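Local atomic coordinates of chorismate synthase (Campylobacter jejuni, PDB entry 1SQ1), a protein that probably catalyses the conversion of 5-enolpyruvylshikimate-3-phosphate to chorismate with release of phosphate, using reduced FMN as cofactor, in the final step of chorismate biosynthesis. Residues S151-V156 / V203-F208; A239-E244 / Y291-P296. One frame throughout, in Å; residues are numbered along the deposited sequence.

Interaction 1: residues S151-V156 / V203-F208; sequences SGVFGV and VGAAVF
Phe154 lays one face of its ring over the methyl group of Ala206, a CH-pi contact in which Ala206 CB sits 3.8 Å from the ring centroid, displaced toward the rim. The ring is brought there by a chi1 of 72°, which sets CG between the backbone N and the carbonyl carbon, so that the side chain folds across strand 205-208. Its CD2 also lies 3.6 Å from Phe208 CB, while the backbone of Val207 meets the ring at its edge.

Behind this packing is a classic beta bulge: Phe154 and Gly155 together face Ala206. The carbonyl of Ala206 takes a nearly straight bond from Phe154 N (2.9 Å to Ala206 O) and a weak one from Gly155 N. Ala206 N returns a bond to Gly155 O at 2.9 Å, arriving from above that carbonyl's plane. Before the bulge, Gly152 and Phe208 form a hydrogen-bonded antiparallel pair, with Phe208 N 2.9 Å from Gly152 O and a more bent return bond. The apolar side chains of Val153, Val156, Ala205 and Val207 share one face and meet at longer range, Val153 CG1 being 4.3 Å from Ala205 CB.

Further out, Phe168 meets the rings of both Phe154 and Phe208, and Val326 of helix 325-346 touches Val153. In this buried, largely apolar setting the bulge takes in an extra residue while Ala206 O keeps one strong bond.

Interaction 2: residues A239-E244 / Y291-P296; sequences AVKAVE and YFKPTP. With SO4 (sulfate ion), chain B.
Val240 faces Phe292 as a non-hydrogen-bonded antiparallel pair (CA to CA 4.5 Å), flanked by nearly straight backbone bonds from Lys241 N to Tyr291 O and from Lys293 N to Ala239 O, with a further one from Tyr291 N to Ala242 O. Val240 CG2 stands over the centre of the Phe292 ring, 3.8 Å from its centroid, and Ala239 CB approaches the same ring at CD2 (3.9 Å). On the other face of the sheet Ala242 CB packs against Tyr291 CD2 at 3.8 Å. The Tyr291 hydroxyl points at Glu244 OE1, which lies at the ring edge in its plane; the modelled separation is implausibly short, so the strength of this hydrogen bond is doubtful. The other carboxylate oxygen, OE2, accepts a bond from Ile249 N.

At the opposite end, the aliphatic parts of Lys241 and Lys293 touch, Lys241 CG lying 3.8 Å from Lys293 CB. Lys293, extended beyond CG, carries NZ to a weak bond with sulfate O3 (3.0 Å), while Ala239 N donates to sulfate O4 (2.8 Å) and Gly278 N of the second subunit also binds the ion. Lys241 NZ bonds to Ser273 O of the second subunit. Ala239 and Lys293 are predicted FMN-binding residues. The sulfate probably came from the crystallisation liquor, but its site, built from two subunits, is consistent with a pocket that could receive an anionic group such as the FMN phosphate.

How the interactions relate
Following the chain from the N terminus, the other five-stranded sheet and helix 128-143 precede strand 148-156; the chain then passes through helices 170-175 and 186-198 before strand 205-212 returns alongside it, so interaction 1 closes a loop of 46 intervening residues. Helix 226-235 leads on to strand 240-245, and interaction 2 closes a second, equally long loop when strand 286-292 comes back. The two loops follow one another in series, neither nesting nor crossing. Their inner strands, 205-212 and 286-292, are neighbours, joined by a probable hydrogen bond from Phe292 N to Ala205 O, so both contacts belong to one antiparallel sheet. Strand 240-245, outermost within the chain, carries that sheet across the interface into the second subunit.

Interaction 1: residues S151-V156 / V203-F208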
loop_
_atom_site.group_PDB
_atom_site.type_symbol
_atom_site.label_atom_id
_atom_site.label_comp_id
_atom_site.label_asym_id
_atom_site.label_seq_id
_atom_site.Cartn_x
_atom_site.Cartn_y
_atom_site.Cartn_z
ATOM N N SER A 151 -8.474 28.589 2.279
ATOM C CA SER A 151 -9.646 28.444 1.407
ATOM C C SER A 151 -10.816 29.304 1.874
ATOM O O SER A 151 -10.860 29.748 3.025
ATOM C CB SER A 151 -10.113 26.987 1.391
ATOM O OG SER A 151 -9.049 26.100 1.077
ATOM N N GLY A 152 -11.771 29.514 0.971
ATOM C CA GLY A 152 -12.946 30.303 1.290
ATOM C C GLY A 152 -14.031 30.163 0.239
ATOM O O GLY A 152 -13.752 29.715 -0.871
ATOM N N VAL A 153 -15.262 30.549 0.578
ATOM C CA VAL A 153 -16.391 30.454 -0.352
ATOM C C VAL A 153 -16.434 31.632 -1.325
ATOM O O VAL A 153 -16.450 32.790 -0.906
ATOM C CB VAL A 153 -17.749 30.444 0.387
ATOM C CG1 VAL A 153 -18.862 30.111 -0.592
ATOM C CG2 VAL A 153 -17.723 29.469 1.539
ATOM N N PHE A 154 -16.473 31.343 -2.621
ATOM C CA PHE A 154 -16.532 32.416 -3.597
ATOM C C PHE A 154 -17.799 32.377 -4.410
ATOM O O PHE A 154 -18.057 33.270 -5.217
ATOM C CB PHE A 154 -15.320 32.388 -4.524
ATOM C CG PHE A 154 -15.304 31.264 -5.524
ATOM C CD1 PHE A 154 -15.683 31.485 -6.847
ATOM C CD2 PHE A 154 -14.763 30.021 -5.189
ATOM C CE1 PHE A 154 -15.498 30.483 -7.835
ATOM C CE2 PHE A 154 -14.577 29.019 -6.164
ATOM C CZ PHE A 154 -14.943 29.254 -7.488
ATOM N N GLY A 155 -18.605 31.348 -4.184
ATOM C CA GLY A 155 -19.850 31.219 -4.907
ATOM C C GLY A 155 -20.890 30.511 -4.071
ATOM O O GLY A 155 -20.595 29.534 -3.380
ATOM N N VAL A 156 -22.110 31.027 -4.110
ATOM C CA VAL A 156 -23.215 30.424 -3.386
ATOM C C VAL A 156 -24.466 30.559 -4.240
ATOM O O VAL A 156 -24.934 31.665 -4.504
ATOM C CB VAL A 156 -23.466 31.104 -2.038
ATOM C CG1 VAL A 156 -24.738 30.545 -1.417
ATOM C CG2 VAL A 156 -22.271 30.892 -1.114
ATOM N N VAL A 203 -28.542 24.601 -0.667
ATOM C CA VAL A 203 -27.938 25.238 -1.839
ATOM C C VAL A 203 -26.463 24.898 -1.968
ATOM O O VAL A 203 -25.763 24.797 -0.968
ATOM C CB VAL A 203 -28.069 26.769 -1.774
ATOM C CG1 VAL A 203 -27.480 27.273 -0.480
ATOM C CG2 VAL A 203 -27.363 27.401 -2.967
ATOM N N GLY A 204 -25.997 24.734 -3.206
ATOM C CA GLY A 204 -24.597 24.417 -3.443
ATOM C C GLY A 204 -23.663 25.585 -3.170
ATOM O O GLY A 204 -24.113 26.658 -2.763
ATOM N N ALA A 205 -22.363 25.373 -3.385
ATOM C CA ALA A 205 -21.345 26.409 -3.169
ATOM C C ALA A 205 -20.027 26.084 -3.882
ATOM O O ALA A 205 -19.721 24.921 -4.124
ATOM C CB ALA A 205 -21.098 26.596 -1.677
ATOM N N ALA A 206 -19.260 27.120 -4.220
ATOM C CA ALA A 206 -17.972 26.959 -4.894
ATOM C C ALA A 206 -16.816 27.404 -3.981
ATOM O O ALA A 206 -16.727 28.575 -3.597
ATOM C CB ALA A 206 -17.960 27.761 -6.178
ATOM N N VAL A 207 -15.934 26.466 -3.635
ATOM C CA VAL A 207 -14.811 26.774 -2.762
ATOM C C VAL A 207 -13.507 27.029 -3.493
ATOM O O VAL A 207 -13.238 26.428 -4.537
ATOM C CB VAL A 207 -14.584 25.657 -1.749
ATOM C CG1 VAL A 207 -13.275 25.876 -1.028
ATOM C CG2 VAL A 207 -15.734 25.633 -0.761
ATOM N N PHE A 208 -12.705 27.934 -2.931
ATOM C CA PHE A 208 -11.408 28.292 -3.499
ATOM C C PHE A 208 -10.272 28.029 -2.511
ATOM O O PHE A 208 -10.227 28.618 -1.431
ATOM C CB PHE A 208 -11.384 29.769 -3.885
ATOM C CG PHE A 208 -10.074 30.220 -4.466
ATOM C CD1 PHE A 208 -9.626 29.717 -5.683
ATOM C CD2 PHE A 208 -9.281 31.144 -3.793
ATOM C CE1 PHE A 208 -8.405 30.130 -6.225
ATOM C CE2 PHE A 208 -8.058 31.561 -4.328
ATOM C CZ PHE A 208 -7.621 31.054 -5.544
#

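Interaction 2: residues A239-E244 / Y291-P296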
loop_
_atom_site.group_PDB
_atom_site.type_symbol
_atom_site.label_atom_id
_atom_site.label_comp_id
_atom_site.label_asym_id
_atom_site.label_seq_id
_atom_site.Cartn_x
_atom_site.Cartn_y
_atom_site.Cartn_z
ATOM N N ALA A 239 -20.403 15.884 -0.639
ATOM C CA ALA A 239 -21.049 16.903 -1.444
ATOM C C ALA A 239 -20.255 17.417 -2.636
ATOM O O ALA A 239 -20.791 18.166 -3.441
ATOM C CB ALA A 239 -21.450 18.069 -0.546
ATOM N N VAL A 240 -18.993 17.025 -2.771
ATOM C CA VAL A 240 -18.200 17.523 -3.887
ATOM C C VAL A 240 -18.506 16.812 -5.193
ATOM O O VAL A 240 -18.511 15.582 -5.256
ATOM C CB VAL A 240 -16.693 17.419 -3.597
ATOM C CG1 VAL A 240 -15.906 17.796 -4.839
ATOM C CG2 VAL A 240 -16.320 18.352 -2.447
ATOM N N LYS A 241 -18.755 17.592 -6.239
ATOM C CA LYS A 241 -19.066 17.017 -7.540
ATOM C C LYS A 241 -18.151 17.502 -8.680
ATOM O O LYS A 241 -18.282 17.068 -9.831
ATOM C CB LYS A 241 -20.529 17.302 -7.883
ATOM C CG LYS A 241 -21.527 16.823 -6.834
ATOM C CD LYS A 241 -21.465 15.319 -6.598
ATOM C CE LYS A 241 -21.750 14.510 -7.852
ATOM N NZ LYS A 241 -21.674 13.067 -7.506
ATOM N N ALA A 242 -17.232 18.409 -8.369
ATOM C CA ALA A 242 -16.298 18.900 -9.374
ATOM C C ALA A 242 -15.040 19.481 -8.736
ATOM O O ALA A 242 -15.075 20.014 -7.624
ATOM C CB ALA A 242 -16.967 19.940 -10.255
ATOM N N VAL A 243 -13.933 19.368 -9.461
ATOM C CA VAL A 243 -12.651 19.869 -9.000
ATOM C C VAL A 243 -11.872 20.515 -10.125
ATOM O O VAL A 243 -11.728 19.939 -11.214
ATOM C CB VAL A 243 -11.799 18.755 -8.452
ATOM C CG1 VAL A 243 -10.478 19.309 -7.998
ATOM C CG2 VAL A 243 -12.523 18.073 -7.324
ATOM N N GLU A 244 -11.363 21.714 -9.858
ATOM C CA GLU A 244 -10.594 22.438 -10.861
ATOM C C GLU A 244 -9.201 22.823 -10.403
ATOM O O GLU A 244 -8.975 23.158 -9.241
ATOM C CB GLU A 244 -11.308 23.720 -11.280
ATOM C CG GLU A 244 -12.513 23.520 -12.162
ATOM C CD GLU A 244 -13.042 24.832 -12.675
ATOM O OE1 GLU A 244 -13.394 25.695 -11.846
ATOM O OE2 GLU A 244 -13.099 25.000 -13.910
ATOM N N TYR A 291 -16.160 22.402 -6.004
ATOM C CA TYR A 291 -17.574 22.732 -6.086
ATOM C C TYR A 291 -18.476 21.785 -5.317
ATOM O O TYR A 291 -18.561 20.599 -5.613
ATOM C CB TYR A 291 -17.985 22.764 -7.546
ATOM C CG TYR A 291 -17.186 23.768 -8.317
ATOM C CD1 TYR A 291 -17.528 25.116 -8.306
ATOM C CD2 TYR A 291 -16.044 23.385 -9.003
ATOM C CE1 TYR A 291 -16.748 26.056 -8.959
ATOM C CE2 TYR A 291 -15.256 24.317 -9.657
ATOM C CZ TYR A 291 -15.613 25.647 -9.629
ATOM O OH TYR A 291 -14.815 26.567 -10.252
ATOM N N PHE A 292 -19.165 22.337 -4.334
ATOM C CA PHE A 292 -20.068 21.567 -3.512
ATOM C C PHE A 292 -21.517 21.638 -3.994
ATOM O O PHE A 292 -22.012 22.699 -4.397
ATOM C CB PHE A 292 -20.006 22.058 -2.071
ATOM C CG PHE A 292 -18.725 21.721 -1.362
ATOM C CD1 PHE A 292 -17.536 22.371 -1.684
ATOM C CD2 PHE A 292 -18.723 20.792 -0.329
ATOM C CE1 PHE A 292 -16.372 22.099 -0.995
ATOM C CE2 PHE A 292 -17.561 20.512 0.367
ATOM C CZ PHE A 292 -16.381 21.170 0.039
ATOM N N LYS A 293 -22.201 20.500 -3.940
ATOM C CA LYS A 293 -23.597 20.442 -4.348
ATOM C C LYS A 293 -24.434 20.772 -3.124
ATOM O O LYS A 293 -23.919 20.800 -2.002
ATOM C CB LYS A 293 -23.954 19.041 -4.841
ATOM C CG LYS A 293 -24.148 18.007 -3.734
ATOM C CD LYS A 293 -24.502 16.623 -4.291
ATOM C CE LYS A 293 -24.783 15.632 -3.165
ATOM N NZ LYS A 293 -25.363 14.368 -3.684
ATOM N N PRO A 294 -25.731 21.047 -3.321
ATOM C CA PRO A 294 -26.566 21.359 -2.164
ATOM C C PRO A 294 -26.759 20.126 -1.287
ATOM O O PRO A 294 -26.934 19.007 -1.779
ATOM C CB PRO A 294 -27.868 21.849 -2.794
ATOM C CG PRO A 294 -27.883 21.167 -4.125
ATOM C CD PRO A 294 -26.461 21.292 -4.574
ATOM N N THR A 295 -26.698 20.350 0.019
ATOM C CA THR A 295 -26.864 19.307 1.026
ATOM C C THR A 295 -28.087 18.452 0.718
ATOM O O THR A 295 -29.179 18.980 0.514
ATOM C CB THR A 295 -27.077 19.936 2.397
ATOM O OG1 THR A 295 -26.417 21.208 2.444
ATOM C CG2 THR A 295 -26.524 19.034 3.475
ATOM N N PRO A 296 -27.928 17.119 0.704
ATOM C CA PRO A 296 -29.045 16.206 0.414
ATOM C C PRO A 296 -30.155 16.236 1.472
ATOM O O PRO A 296 -29.945 15.834 2.621
ATOM C CB PRO A 296 -28.362 14.847 0.336
ATOM C CG PRO A 296 -27.276 14.981 1.366
ATOM C CD PRO A 296 -26.715 16.365 1.067
HETATM S S SO4 B . -21.609 12.869 -2.296
HETATM O O1 SO4 B . -22.259 12.794 -0.969
HETATM O O2 SO4 B . -21.356 11.503 -2.827
HETATM O O3 SO4 B . -22.481 13.593 -3.243
HETATM O O4 SO4 B . -20.319 13.576 -2.168
#